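Local structure of sorting nexin-3 (1OCS) at residues R80-S83 / D84-F88; V106-L109 / P110-L114; N121-I124 / E125-Q129; N132-M135 / Q136-G140; A139-P142 / L143-S146. The protein binds phosphatidylinositol 3-phosphate and serves in the retrieval machinery at the prevacuolar compartment that retains late Golgi membrane proteins. All coordinates share one frame; numbering follows the deposited sequence.

Interaction 1 of 5, residues R80-S83 / D84-F88; sequences RRYS and DFEFF
Between Arg-81 and Asp-84 the backbone leaves strand 75-81 and winds into helix 82-89, with Arg-81 as the N-cap; this strand-to-helix corner of the PX domain carries Arg-81 and Ser-83, which bind phosphatidylinositol 3-phosphate. Arg-81 O receives Asp-84 N at 2.8 Å from well above the carbonyl plane, and Phe-85 N gives it a weak second bond. The Asp-84 side chain answers in reverse, as in one half of a capping box: OD2 accepts Arg-81 N at 2.8 Å in a nearly straight bond (166°), met on the anti side of the carboxylate but tilted out of its plane. CG of Asp-84 lies beside its backbone N (chi1 -70°), which turns the carboxylate back to the strand end. With an alanine here, Arg-81 N would probably be left without its acceptor and the water on Ser-83 OG without its second partner. The carboxylate of Glu-86 lies obliquely against the Tyr-82 ring, CD standing 3.5 Å from CE1. Arg-80 points its guanidinium to Phe-154 O and Ala-157 O, while its CB packs 3.6 Å from Phe-85 CE2. One water joins Ser-83 OG, at 2.7 Å, to Asp-84 OD1, to which it donates at 2.9 Å.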
loop_
_atom_site.group_PDB
_atom_site.type_symbol
_atom_site.label_atom_id
_atom_site.label_comp_id
_atom_site.label_asym_id
_atom_site.label_seq_id
_atom_site.Cartn_x
_atom_site.Cartn_y
_atom_site.Cartn_z
ATOM N N ARG A 80 -3.465 5.256 3.441
ATOM C CA ARG A 80 -2.737 4.313 4.279
ATOM C C ARG A 80 -1.537 4.964 4.957
ATOM O O ARG A 80 -0.788 5.716 4.322
ATOM C CB ARG A 80 -2.227 3.139 3.430
ATOM C CG ARG A 80 -3.310 2.302 2.774
ATOM C CD ARG A 80 -4.062 1.469 3.798
ATOM N NE ARG A 80 -5.029 0.570 3.165
ATOM C CZ ARG A 80 -6.347 0.745 3.176
ATOM N NH1 ARG A 80 -6.886 1.801 3.787
ATOM N NH2 ARG A 80 -7.134 -0.148 2.588
ATOM N N ARG A 81 -1.365 4.667 6.243
ATOM C CA ARG A 81 -0.231 5.175 7.011
ATOM C C ARG A 81 0.929 4.257 6.667
ATOM O O ARG A 81 0.722 3.140 6.190
ATOM C CB ARG A 81 -0.473 5.045 8.517
ATOM C CG ARG A 81 -1.616 5.861 9.107
ATOM C CD ARG A 81 -1.883 5.350 10.523
ATOM N NE ARG A 81 -2.766 6.198 11.319
ATOM C CZ ARG A 81 -2.361 6.992 12.309
ATOM N NH1 ARG A 81 -3.246 7.721 12.980
ATOM N NH2 ARG A 81 -1.072 7.063 12.633
ATOM N N TYR A 82 2.149 4.712 6.917
ATOM C CA TYR A 82 3.306 3.875 6.655
ATOM C C TYR A 82 3.159 2.593 7.473
ATOM O O TYR A 82 3.535 1.513 7.027
ATOM C CB TYR A 82 4.588 4.604 7.053
ATOM C CG TYR A 82 5.833 3.814 6.751
ATOM C CD1 TYR A 82 6.428 3.008 7.723
ATOM C CD2 TYR A 82 6.406 3.853 5.480
ATOM C CE1 TYR A 82 7.568 2.262 7.434
ATOM C CE2 TYR A 82 7.540 3.110 5.182
ATOM C CZ TYR A 82 8.115 2.319 6.161
ATOM O OH TYR A 82 9.234 1.585 5.852
ATOM N N SER A 83 2.601 2.711 8.674
ATOM C CA SER A 83 2.415 1.535 9.519
ATOM C C SER A 83 1.440 0.538 8.889
ATOM O O SER A 83 1.536 -0.662 9.139
ATOM C CB SER A 83 1.928 1.942 10.916
ATOM O OG SER A 83 0.752 2.717 10.848
ATOM N N ASP A 84 0.503 1.026 8.074
ATOM C CA ASP A 84 -0.441 0.126 7.416
ATOM C C ASP A 84 0.313 -0.713 6.382
ATOM O O ASP A 84 0.018 -1.894 6.201
ATOM C CB ASP A 84 -1.574 0.904 6.728
ATOM C CG ASP A 84 -2.532 1.550 7.722
ATOM O OD1 ASP A 84 -2.867 0.912 8.745
ATOM O OD2 ASP A 84 -2.960 2.690 7.471
ATOM N N PHE A 85 1.275 -0.095 5.699
ATOM C CA PHE A 85 2.086 -0.802 4.711
ATOM C C PHE A 85 2.916 -1.871 5.427
ATOM O O PHE A 85 3.094 -2.983 4.918
ATOM C CB PHE A 85 3.031 0.171 3.988
ATOM C CG PHE A 85 2.369 0.976 2.896
ATOM C CD1 PHE A 85 2.370 0.519 1.580
ATOM C CD2 PHE A 85 1.767 2.197 3.179
ATOM C CE1 PHE A 85 1.783 1.269 0.556
ATOM C CE2 PHE A 85 1.175 2.957 2.159
ATOM C CZ PHE A 85 1.185 2.490 0.848
ATOM N N GLU A 86 3.428 -1.529 6.608
ATOM C CA GLU A 86 4.229 -2.474 7.379
ATOM C C GLU A 86 3.386 -3.675 7.785
ATOM O O GLU A 86 3.840 -4.817 7.719
ATOM C CB GLU A 86 4.800 -1.810 8.636
ATOM C CG GLU A 86 5.947 -0.851 8.367
ATOM C CD GLU A 86 6.471 -0.206 9.644
ATOM O OE1 GLU A 86 5.686 0.466 10.352
ATOM O OE2 GLU A 86 7.670 -0.374 9.937
ATOM N N PHE A 87 2.163 -3.409 8.224
ATOM C CA PHE A 87 1.265 -4.479 8.623
ATOM C C PHE A 87 0.905 -5.308 7.392
ATOM O O PHE A 87 0.852 -6.533 7.455
ATOM C CB PHE A 87 -0.005 -3.904 9.249
ATOM C CG PHE A 87 -0.932 -4.949 9.793
ATOM C CD1 PHE A 87 -0.511 -5.811 10.800
ATOM C CD2 PHE A 87 -2.222 -5.082 9.293
ATOM C CE1 PHE A 87 -1.365 -6.792 11.301
ATOM C CE2 PHE A 87 -3.084 -6.062 9.789
ATOM C CZ PHE A 87 -2.653 -6.917 10.793
ATOM N N PHE A 88 0.666 -4.633 6.272
ATOM C CA PHE A 88 0.319 -5.307 5.021
ATOM C C PHE A 88 1.431 -6.260 4.579
ATOM O O PHE A 88 1.155 -7.389 4.170
ATOM C CB PHE A 88 0.045 -4.268 3.923
ATOM C CG PHE A 88 -0.062 -4.850 2.536
ATOM C CD1 PHE A 88 -1.015 -5.818 2.237
ATOM C CD2 PHE A 88 0.785 -4.411 1.522
ATOM C CE1 PHE A 88 -1.127 -6.342 0.946
ATOM C CE2 PHE A 88 0.682 -4.927 0.229
ATOM C CZ PHE A 88 -0.279 -5.896 -0.057
HETATM O O HOH W 1 -1.225 0.960 11.180
#

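Interaction 2 of 5, residues V106-L109 / P110-L114; sequences VPHL and PGKIL
From His-108 through Leu-109 to Pro-110 the backbone runs extended, with angles close to those of polyproline II, until Gly-111 turns it at positive phi (59°) and lets Lys-112 face back along the chain. The sequence from Pro-107 to Pro-110 is a PxxP motif, and this proline-rich loop is a hallmark of the PX domain, lying between helix 93-98 and helix 121-139. Lys-112, which binds phosphatidylinositol 3-phosphate, folds back after that turn: its aliphatic chain runs past Leu-109, CG coming 4.1 Å from Leu-109 CB. A bend at chi3 (-68°) then carries the amino group to His-108, whose side chain it crosses at about a right angle. Leu-109 is the buried member of the group, its branches turned inward to Phe-85 of helix 82-89 and to Leu-131 of helix 121-139. On the same residue CD2 touches the neighbouring proline ring, 3.8 Å from Pro-110 CD, which adds to the packing from the two helices. His-108 and Lys-112, by contrast, are exposed. There the lysine amino group rests over one face of the imidazole, with NZ 3.8 Å from His-108 CG.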
loop_
_atom_site.group_PDB
_atom_site.type_symbol
_atom_site.label_atom_id
_atom_site.label_comp_id
_atom_site.label_asym_id
_atom_site.label_seq_id
_atom_site.Cartn_x
_atom_site.Cartn_y
_atom_site.Cartn_z
ATOM N N VAL A 106 9.071 -11.072 -1.190
ATOM C CA VAL A 106 8.554 -9.716 -1.126
ATOM C C VAL A 106 9.675 -8.766 -0.743
ATOM O O VAL A 106 10.353 -8.968 0.269
ATOM C CB VAL A 106 7.426 -9.600 -0.081
ATOM C CG1 VAL A 106 6.902 -8.160 -0.034
ATOM C CG2 VAL A 106 6.313 -10.573 -0.415
ATOM N N PRO A 107 9.885 -7.715 -1.545
ATOM C CA PRO A 107 10.931 -6.717 -1.302
ATOM C C PRO A 107 10.773 -6.015 0.040
ATOM O O PRO A 107 9.668 -5.930 0.580
ATOM C CB PRO A 107 10.748 -5.724 -2.452
ATOM C CG PRO A 107 10.127 -6.540 -3.525
ATOM C CD PRO A 107 9.145 -7.404 -2.779
ATOM N N HIS A 108 11.884 -5.506 0.563
ATOM C CA HIS A 108 11.880 -4.754 1.814
ATOM C C HIS A 108 11.029 -3.509 1.588
ATOM O O HIS A 108 11.001 -2.975 0.478
ATOM C CB HIS A 108 13.295 -4.273 2.164
ATOM C CG HIS A 108 14.193 -5.334 2.720
ATOM N ND1 HIS A 108 15.553 -5.155 2.853
ATOM C CD2 HIS A 108 13.926 -6.562 3.220
ATOM C CE1 HIS A 108 16.085 -6.228 3.411
ATOM N NE2 HIS A 108 15.119 -7.096 3.644
ATOM N N LEU A 109 10.343 -3.045 2.630
ATOM C CA LEU A 109 9.556 -1.822 2.522
ATOM C C LEU A 109 10.596 -0.713 2.593
ATOM O O LEU A 109 11.457 -0.735 3.462
ATOM C CB LEU A 109 8.612 -1.657 3.713
ATOM C CG LEU A 109 7.093 -1.660 3.545
ATOM C CD1 LEU A 109 6.502 -1.018 4.799
ATOM C CD2 LEU A 109 6.650 -0.891 2.304
ATOM N N PRO A 110 10.539 0.264 1.680
ATOM C CA PRO A 110 11.522 1.351 1.717
ATOM C C PRO A 110 11.206 2.327 2.844
ATOM O O PRO A 110 10.124 2.281 3.423
ATOM C CB PRO A 110 11.366 2.016 0.346
ATOM C CG PRO A 110 10.733 0.940 -0.509
ATOM C CD PRO A 110 9.754 0.314 0.437
ATOM N N GLY A 111 12.159 3.203 3.147
ATOM C CA GLY A 111 11.967 4.214 4.174
ATOM C C GLY A 111 11.651 3.770 5.589
ATOM O O GLY A 111 11.049 4.530 6.346
ATOM N N LYS A 112 12.041 2.554 5.955
ATOM C CA LYS A 112 11.793 2.058 7.305
ATOM C C LYS A 112 12.675 2.812 8.289
ATOM O O LYS A 112 12.185 3.425 9.240
ATOM C CB LYS A 112 12.095 0.556 7.393
ATOM C CG LYS A 112 11.008 -0.347 6.822
ATOM C CD LYS A 112 11.439 -1.812 6.790
ATOM C CE LYS A 112 12.558 -2.049 5.784
ATOM N NZ LYS A 112 13.047 -3.450 5.814
ATOM N N ILE A 113 13.981 2.756 8.049
ATOM C CA ILE A 113 14.957 3.429 8.898
ATOM C C ILE A 113 14.648 4.922 8.956
ATOM O O ILE A 113 14.210 5.513 7.968
ATOM C CB ILE A 113 16.394 3.238 8.354
ATOM C CG1 ILE A 113 16.709 1.745 8.226
ATOM C CG2 ILE A 113 17.399 3.928 9.273
ATOM C CD1 ILE A 113 16.595 0.971 9.524
ATOM N N LEU A 114 14.885 5.527 10.116
ATOM C CA LEU A 114 14.624 6.946 10.298
ATOM C C LEU A 114 15.746 7.622 11.080
ATOM O O LEU A 114 16.039 7.247 12.215
ATOM C CB LEU A 114 13.293 7.134 11.033
ATOM C CG LEU A 114 12.195 7.953 10.345
ATOM C CD1 LEU A 114 11.943 7.429 8.941
ATOM C CD2 LEU A 114 10.925 7.884 11.177
#

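Interaction 3 of 5, residues N121-I124 / E125-Q129; sequences NEVI and EERRQ
Val-123 and Arg-127 are joined twice over one turn of helix, first through the backbone, where Arg-127 N donates to Val-123 O at 2.8 Å, and then through side chains, where Val-123 CG1 lies 4.2 Å from Arg-127 CD. The same pattern satisfies the neighbouring carbonyls in turn: Asn-121 O takes Glu-125 N at 2.9 Å, Glu-122 O takes Glu-126 N at 3.0 Å, and Ile-124 O takes Arg-128 N at 2.8 Å. All four are regular i to i+4 bonds, so helix 121-139 is alpha-helical from its first turn.

The charged ends find their partners in different ways. Arg-127 reaches away from the helix on a chain extended from CG to NE, and its guanidinium donates through NH2 to Gly-111 O while standing in a cation-pi contact with Tyr-82. Glu-122 OE1 is bonded to the hydroxyl of Ser-120, and weakly to that of Ser-116. Arg-128 and Glu-125 form a salt bridge, NH1 to OE1 at 3.0 Å, but the oxygen lies well out of the guanidinium plane and no N-H points at it, so charge alone does the work. The bends in both chains, at chi2 of Glu-125 (60°) and at chi2 and chi3 of Arg-128, bring OE2 above one face of the guanidinium, toward its rim. Ile-124 packs on Thr-58 and Tyr-60 of strand 57-66. A buried arginine, projected from a helix that rests on the sheet and steadied by a loop carbonyl and an aromatic face, belongs to the phosphoinositide-binding site of the PX domain, where Arg-127 binds the lipid.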
loop_
_atom_site.group_PDB
_atom_site.type_symbol
_atom_site.label_atom_id
_atom_site.label_comp_id
_atom_site.label_asym_id
_atom_site.label_seq_id
_atom_site.Cartn_x
_atom_site.Cartn_y
_atom_site.Cartn_z
ATOM N N ASN A 121 9.638 17.166 5.060
ATOM C CA ASN A 121 9.285 16.945 3.659
ATOM C C ASN A 121 10.225 15.904 3.064
ATOM O O ASN A 121 9.831 15.086 2.230
ATOM C CB ASN A 121 9.399 18.255 2.875
ATOM C CG ASN A 121 8.337 19.268 3.268
ATOM O OD1 ASN A 121 8.451 20.459 2.965
ATOM N ND2 ASN A 121 7.292 18.797 3.938
ATOM N N GLU A 122 11.473 15.940 3.517
ATOM C CA GLU A 122 12.501 15.022 3.053
ATOM C C GLU A 122 12.025 13.585 3.208
ATOM O O GLU A 122 11.928 12.840 2.233
ATOM C CB GLU A 122 13.779 15.206 3.878
ATOM C CG GLU A 122 14.105 16.652 4.233
ATOM C CD GLU A 122 15.108 16.754 5.375
ATOM O OE1 GLU A 122 14.800 16.274 6.489
ATOM O OE2 GLU A 122 16.205 17.312 5.158
ATOM N N VAL A 123 11.736 13.207 4.450
ATOM C CA VAL A 123 11.292 11.857 4.762
ATOM C C VAL A 123 9.981 11.467 4.090
ATOM O O VAL A 123 9.876 10.388 3.511
ATOM C CB VAL A 123 11.147 11.664 6.294
ATOM C CG1 VAL A 123 10.508 10.317 6.598
ATOM C CG2 VAL A 123 12.512 11.749 6.958
ATOM N N ILE A 124 8.983 12.340 4.164
ATOM C CA ILE A 124 7.683 12.044 3.571
ATOM C C ILE A 124 7.764 11.841 2.059
ATOM O O ILE A 124 7.167 10.907 1.525
ATOM C CB ILE A 124 6.651 13.145 3.911
ATOM C CG1 ILE A 124 6.397 13.155 5.426
ATOM C CG2 ILE A 124 5.340 12.883 3.177
ATOM C CD1 ILE A 124 5.419 14.221 5.898
ATOM N N GLU A 125 8.511 12.697 1.371
ATOM C CA GLU A 125 8.651 12.562 -0.076
ATOM C C GLU A 125 9.415 11.288 -0.421
ATOM O O GLU A 125 9.097 10.608 -1.398
ATOM C CB GLU A 125 9.372 13.778 -0.669
ATOM C CG GLU A 125 9.675 13.639 -2.156
ATOM C CD GLU A 125 8.430 13.446 -3.004
ATOM O OE1 GLU A 125 8.575 13.083 -4.193
ATOM O OE2 GLU A 125 7.308 13.661 -2.491
ATOM N N GLU A 126 10.424 10.964 0.384
ATOM C CA GLU A 126 11.207 9.758 0.155
ATOM C C GLU A 126 10.332 8.530 0.368
ATOM O O GLU A 126 10.442 7.550 -0.362
ATOM C CB GLU A 126 12.422 9.720 1.090
ATOM C CG GLU A 126 13.446 10.814 0.785
ATOM C CD GLU A 126 14.706 10.713 1.631
ATOM O OE1 GLU A 126 14.617 10.872 2.870
ATOM O OE2 GLU A 126 15.789 10.473 1.050
ATOM N N ARG A 127 9.454 8.585 1.365
ATOM C CA ARG A 127 8.557 7.467 1.618
ATOM C C ARG A 127 7.532 7.353 0.499
ATOM O O ARG A 127 7.221 6.254 0.048
ATOM C CB ARG A 127 7.839 7.631 2.960
ATOM C CG ARG A 127 8.707 7.233 4.131
ATOM C CD ARG A 127 7.943 7.153 5.442
ATOM N NE ARG A 127 8.717 6.373 6.402
ATOM C CZ ARG A 127 8.374 6.167 7.667
ATOM N NH1 ARG A 127 7.254 6.691 8.152
ATOM N NH2 ARG A 127 9.157 5.423 8.438
ATOM N N ARG A 128 7.014 8.493 0.054
ATOM C CA ARG A 128 6.026 8.499 -1.018
ATOM C C ARG A 128 6.602 7.792 -2.245
ATOM O O ARG A 128 5.996 6.864 -2.777
ATOM C CB ARG A 128 5.649 9.931 -1.391
ATOM C CG ARG A 128 4.441 10.029 -2.305
ATOM C CD ARG A 128 4.639 11.110 -3.345
ATOM N NE ARG A 128 5.723 10.755 -4.249
ATOM C CZ ARG A 128 6.185 11.538 -5.218
ATOM N NH1 ARG A 128 7.179 11.116 -5.988
ATOM N NH2 ARG A 128 5.658 12.742 -5.415
ATOM N N GLN A 129 7.779 8.237 -2.686
ATOM C CA GLN A 129 8.442 7.648 -3.849
ATOM C C GLN A 129 8.732 6.172 -3.625
ATOM O O GLN A 129 8.452 5.342 -4.487
ATOM C CB GLN A 129 9.758 8.373 -4.153
ATOM C CG GLN A 129 9.589 9.832 -4.525
ATOM C CD GLN A 129 10.900 10.503 -4.891
ATOM O OE1 GLN A 129 10.959 11.722 -5.048
ATOM N NE2 GLN A 129 11.958 9.708 -5.033
#

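Interaction 4 of 5, residues N132-M135 / Q136-G140; sequences NTWM and QSVAG
Met-135 O receives Ala-139 N at 2.8 Å, the shortest of four successive bonds that carry helix 121-139 through its last turns; Trp-134 O takes Val-138 N at 2.9 Å beside it. The side chains repeat this four-residue spacing. CG of Trp-134 stands anti to the backbone N and beside the carbonyl carbon (chi1 -171°), which swings the indole out from the helix with its six-membered ring beside Val-138. Val-138 CG2 then sits squarely over the six-membered ring, 3.8 Å from its centroid and 11° off the normal, a CH-pi contact. The indole NE1 is satisfied outside the helix, by Pro-107 O.

Met-135 runs a bent course, its methyl CE coming within 4.2 Å of Ala-139 CB, and meets Phe-85 and Phe-88 of helix 82-89. On another side the amides of Asn-132 and Gln-136 approach with their planes 61° apart, ND2 and NE2 being 3.6 Å from each other. They do not bond to one another but both serve strand 36-46: Asn-132 OD1 accepts Val-40 N, and Gln-136 NE2 donates to Ile-38 O. Two side chains one turn apart thus take hold of an outermost strand of the sheet. A long helix laid between the three-stranded antiparallel sheet and the proline-rich loop, with a tryptophan turned to the loop and amides turned to the strand, is how this PX domain joins its sheet to its proline-rich loop.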
loop_
_atom_site.group_PDB
_atom_site.type_symbol
_atom_site.label_atom_id
_atom_site.label_comp_id
_atom_site.label_asym_id
_atom_site.label_seq_id
_atom_site.Cartn_x
_atom_site.Cartn_y
_atom_site.Cartn_z
ATOM N N ASN A 132 5.528 4.125 -3.554
ATOM C CA ASN A 132 4.939 4.043 -4.887
ATOM C C ASN A 132 5.614 2.910 -5.661
ATOM O O ASN A 132 4.952 2.038 -6.214
ATOM C CB ASN A 132 5.120 5.368 -5.639
ATOM C CG ASN A 132 4.495 5.341 -7.027
ATOM O OD1 ASN A 132 3.275 5.248 -7.167
ATOM N ND2 ASN A 132 5.335 5.409 -8.061
ATOM N N THR A 133 6.942 2.925 -5.681
ATOM C CA THR A 133 7.710 1.898 -6.379
ATOM C C THR A 133 7.437 0.510 -5.797
ATOM O O THR A 133 7.245 -0.457 -6.539
ATOM C CB THR A 133 9.224 2.196 -6.292
ATOM O OG1 THR A 133 9.502 3.421 -6.979
ATOM C CG2 THR A 133 10.036 1.074 -6.923
ATOM N N TRP A 134 7.413 0.423 -4.470
ATOM C CA TRP A 134 7.166 -0.840 -3.780
ATOM C C TRP A 134 5.787 -1.401 -4.132
ATOM O O TRP A 134 5.646 -2.581 -4.456
ATOM C CB TRP A 134 7.247 -0.628 -2.264
ATOM C CG TRP A 134 7.227 -1.900 -1.455
ATOM C CD1 TRP A 134 8.286 -2.720 -1.195
ATOM C CD2 TRP A 134 6.095 -2.485 -0.798
ATOM N NE1 TRP A 134 7.886 -3.777 -0.413
ATOM C CE2 TRP A 134 6.546 -3.659 -0.154
ATOM C CE3 TRP A 134 4.740 -2.131 -0.689
ATOM C CZ2 TRP A 134 5.694 -4.486 0.593
ATOM C CZ3 TRP A 134 3.891 -2.952 0.052
ATOM C CH2 TRP A 134 4.375 -4.117 0.685
ATOM N N MET A 135 4.771 -0.545 -4.069
ATOM C CA MET A 135 3.405 -0.963 -4.355
ATOM C C MET A 135 3.228 -1.451 -5.791
ATOM O O MET A 135 2.539 -2.442 -6.026
ATOM C CB MET A 135 2.440 0.191 -4.069
ATOM C CG MET A 135 1.033 -0.240 -3.710
ATOM S SD MET A 135 0.979 -1.389 -2.302
ATOM C CE MET A 135 -0.231 -2.541 -2.890
ATOM N N GLN A 136 3.849 -0.767 -6.752
ATOM C CA GLN A 136 3.730 -1.174 -8.151
ATOM C C GLN A 136 4.426 -2.514 -8.362
ATOM O O GLN A 136 3.990 -3.334 -9.172
ATOM C CB GLN A 136 4.335 -0.112 -9.077
ATOM C CG GLN A 136 3.674 1.259 -8.935
ATOM C CD GLN A 136 4.163 2.268 -9.953
ATOM O OE1 GLN A 136 5.254 2.133 -10.509
ATOM N NE2 GLN A 136 3.363 3.299 -10.191
ATOM N N SER A 137 5.501 -2.735 -7.614
ATOM C CA SER A 137 6.255 -3.978 -7.698
ATOM C C SER A 137 5.443 -5.136 -7.115
ATOM O O SER A 137 5.344 -6.213 -7.709
ATOM C CB SER A 137 7.575 -3.824 -6.940
ATOM O OG SER A 137 8.294 -5.036 -6.920
ATOM N N VAL A 138 4.852 -4.911 -5.948
ATOM C CA VAL A 138 4.056 -5.939 -5.297
ATOM C C VAL A 138 2.726 -6.199 -6.007
ATOM O O VAL A 138 2.406 -7.345 -6.321
ATOM C CB VAL A 138 3.790 -5.570 -3.821
ATOM C CG1 VAL A 138 2.743 -6.507 -3.219
ATOM C CG2 VAL A 138 5.106 -5.656 -3.032
ATOM N N ALA A 139 1.959 -5.142 -6.259
ATOM C CA ALA A 139 0.666 -5.278 -6.924
ATOM C C ALA A 139 0.823 -5.739 -8.367
ATOM O O ALA A 139 -0.132 -6.215 -8.980
ATOM C CB ALA A 139 -0.094 -3.943 -6.886
ATOM N N GLY A 140 2.030 -5.595 -8.907
ATOM C CA GLY A 140 2.278 -5.991 -10.282
ATOM C C GLY A 140 2.639 -7.450 -10.486
ATOM O O GLY A 140 2.688 -7.924 -11.622
#

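Interaction 5 of 5, residues A139-P142 / L143-S146; sequences AGHP and LLQS
Gln-145 reaches back across the turn to Ala-139, and here the contact is tight: NE2 donates to Ala-139 O at 3.0 Å, arriving in the carbonyl plane on a lone pair, with the oxygen also close to the plane of the glutamine amide. The side chain is extended beyond CG, and its CG packs 3.2 Å from the same oxygen. Because Ala-139 lies near the C-terminal end of helix 121-139, the bond ties that helix to the first turn of helix 142-147. With a leucine in place of Gln-145, Ala-139 O would probably be left without this donor, and the two helices would lose this tie.

The other firm point is His-141, the N-cap of helix 142-147. Its ring presents ND1 edge-on to Leu-143 N, 3.0 Å away and nearly in the ring plane, a capping bond in which the unprotonated nitrogen accepts; the bond is bent, with 138° at the hydrogen. CG lies anti to the backbone N (chi1 -167°), so that the imidazole swings alongside Leu-143, whose CG is 3.4 Å from CE1. The backbone of the cap also serves, with His-141 O taking Gln-145 N at 2.9 Å. Leu-144 is buried against Leu-92, and its CG lies 3.8 Å from His-141 CB.

Towards solvent the joint is looser. Pro-142 and Ser-146 are exposed, linked by Ser-146 N to Pro-142 O in a backbone bond of 3.1 Å. The serine hydroxyl turns back to Leu-143 O at 3.2 Å, approaching from above the carbonyl plane.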
loop_
_atom_site.group_PDB
_atom_site.type_symbol
_atom_site.label_atom_id
_atom_site.label_comp_id
_atom_site.label_asym_id
_atom_site.label_seq_id
_atom_site.Cartn_x
_atom_site.Cartn_y
_atom_site.Cartn_z
ATOM N N ALA A 139 1.959 -5.142 -6.259
ATOM C CA ALA A 139 0.666 -5.278 -6.924
ATOM C C ALA A 139 0.823 -5.739 -8.367
ATOM O O ALA A 139 -0.132 -6.215 -8.980
ATOM C CB ALA A 139 -0.094 -3.943 -6.886
ATOM N N GLY A 140 2.030 -5.595 -8.907
ATOM C CA GLY A 140 2.278 -5.991 -10.282
ATOM C C GLY A 140 2.639 -7.450 -10.486
ATOM O O GLY A 140 2.688 -7.924 -11.622
ATOM N N HIS A 141 2.882 -8.175 -9.397
ATOM C CA HIS A 141 3.253 -9.582 -9.498
ATOM C C HIS A 141 2.054 -10.445 -9.883
ATOM O O HIS A 141 1.041 -10.468 -9.179
ATOM C CB HIS A 141 3.845 -10.067 -8.173
ATOM C CG HIS A 141 4.526 -11.397 -8.274
ATOM N ND1 HIS A 141 3.855 -12.554 -8.600
ATOM C CD2 HIS A 141 5.824 -11.746 -8.114
ATOM C CE1 HIS A 141 4.710 -13.560 -8.638
ATOM N NE2 HIS A 141 5.911 -13.097 -8.348
ATOM N N PRO A 142 2.163 -11.186 -11.003
ATOM C CA PRO A 142 1.094 -12.054 -11.506
ATOM C C PRO A 142 0.481 -13.008 -10.490
ATOM O O PRO A 142 -0.738 -13.164 -10.447
ATOM C CB PRO A 142 1.765 -12.801 -12.664
ATOM C CG PRO A 142 2.768 -11.828 -13.158
ATOM C CD PRO A 142 3.355 -11.289 -11.865
ATOM N N LEU A 143 1.315 -13.648 -9.676
ATOM C CA LEU A 143 0.807 -14.587 -8.685
ATOM C C LEU A 143 0.024 -13.892 -7.573
ATOM O O LEU A 143 -0.972 -14.428 -7.085
ATOM C CB LEU A 143 1.954 -15.416 -8.086
ATOM C CG LEU A 143 2.763 -16.262 -9.085
ATOM C CD1 LEU A 143 3.735 -17.163 -8.326
ATOM C CD2 LEU A 143 1.826 -17.104 -9.945
ATOM N N LEU A 144 0.462 -12.705 -7.166
ATOM C CA LEU A 144 -0.255 -11.987 -6.118
ATOM C C LEU A 144 -1.579 -11.474 -6.685
ATOM O O LEU A 144 -2.601 -11.473 -5.999
ATOM C CB LEU A 144 0.591 -10.825 -5.573
ATOM C CG LEU A 144 1.987 -11.211 -5.047
ATOM C CD1 LEU A 144 2.612 -10.033 -4.328
ATOM C CD2 LEU A 144 1.883 -12.404 -4.105
ATOM N N GLN A 145 -1.561 -11.058 -7.947
ATOM C CA GLN A 145 -2.768 -10.560 -8.603
ATOM C C GLN A 145 -3.839 -11.639 -8.704
ATOM O O GLN A 145 -5.030 -11.362 -8.580
ATOM C CB GLN A 145 -2.454 -10.064 -10.019
ATOM C CG GLN A 145 -1.587 -8.834 -10.091
ATOM C CD GLN A 145 -1.432 -8.341 -11.516
ATOM O OE1 GLN A 145 -1.666 -9.087 -12.463
ATOM N NE2 GLN A 145 -1.026 -7.089 -11.673
ATOM N N SER A 146 -3.420 -12.877 -8.927
ATOM C CA SER A 146 -4.384 -13.958 -9.070
ATOM C C SER A 146 -4.810 -14.627 -7.770
ATOM O O SER A 146 -5.973 -15.000 -7.628
ATOM C CB SER A 146 -3.842 -15.022 -10.031
ATOM O OG SER A 146 -2.710 -15.674 -9.485
#

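Interactions 1, 2 and 3 converge on the phosphatidylinositol 3-phosphate site, to which they contribute Arg-81 and Ser-83, Lys-112, and Arg-127 respectively. Their segments interlock: Tyr-82 OH lies 2.7 Å from Pro-110 O, while Arg-127 NH2 lies 3.0 Å from Gly-111 O, so the loop of interaction 2 is held from both helices. Interaction 4 continues helix 121-139 away from the site and meets the same loop, with Trp-134 NE1 3.0 Å from Pro-107 O; its Trp-134 also packs on Phe-88 of interaction 1. Interaction 5 shares Ala-139 and Gly-140 with interaction 4 but stands apart from the lipid site, its centre about 26 Å from that of interaction 3.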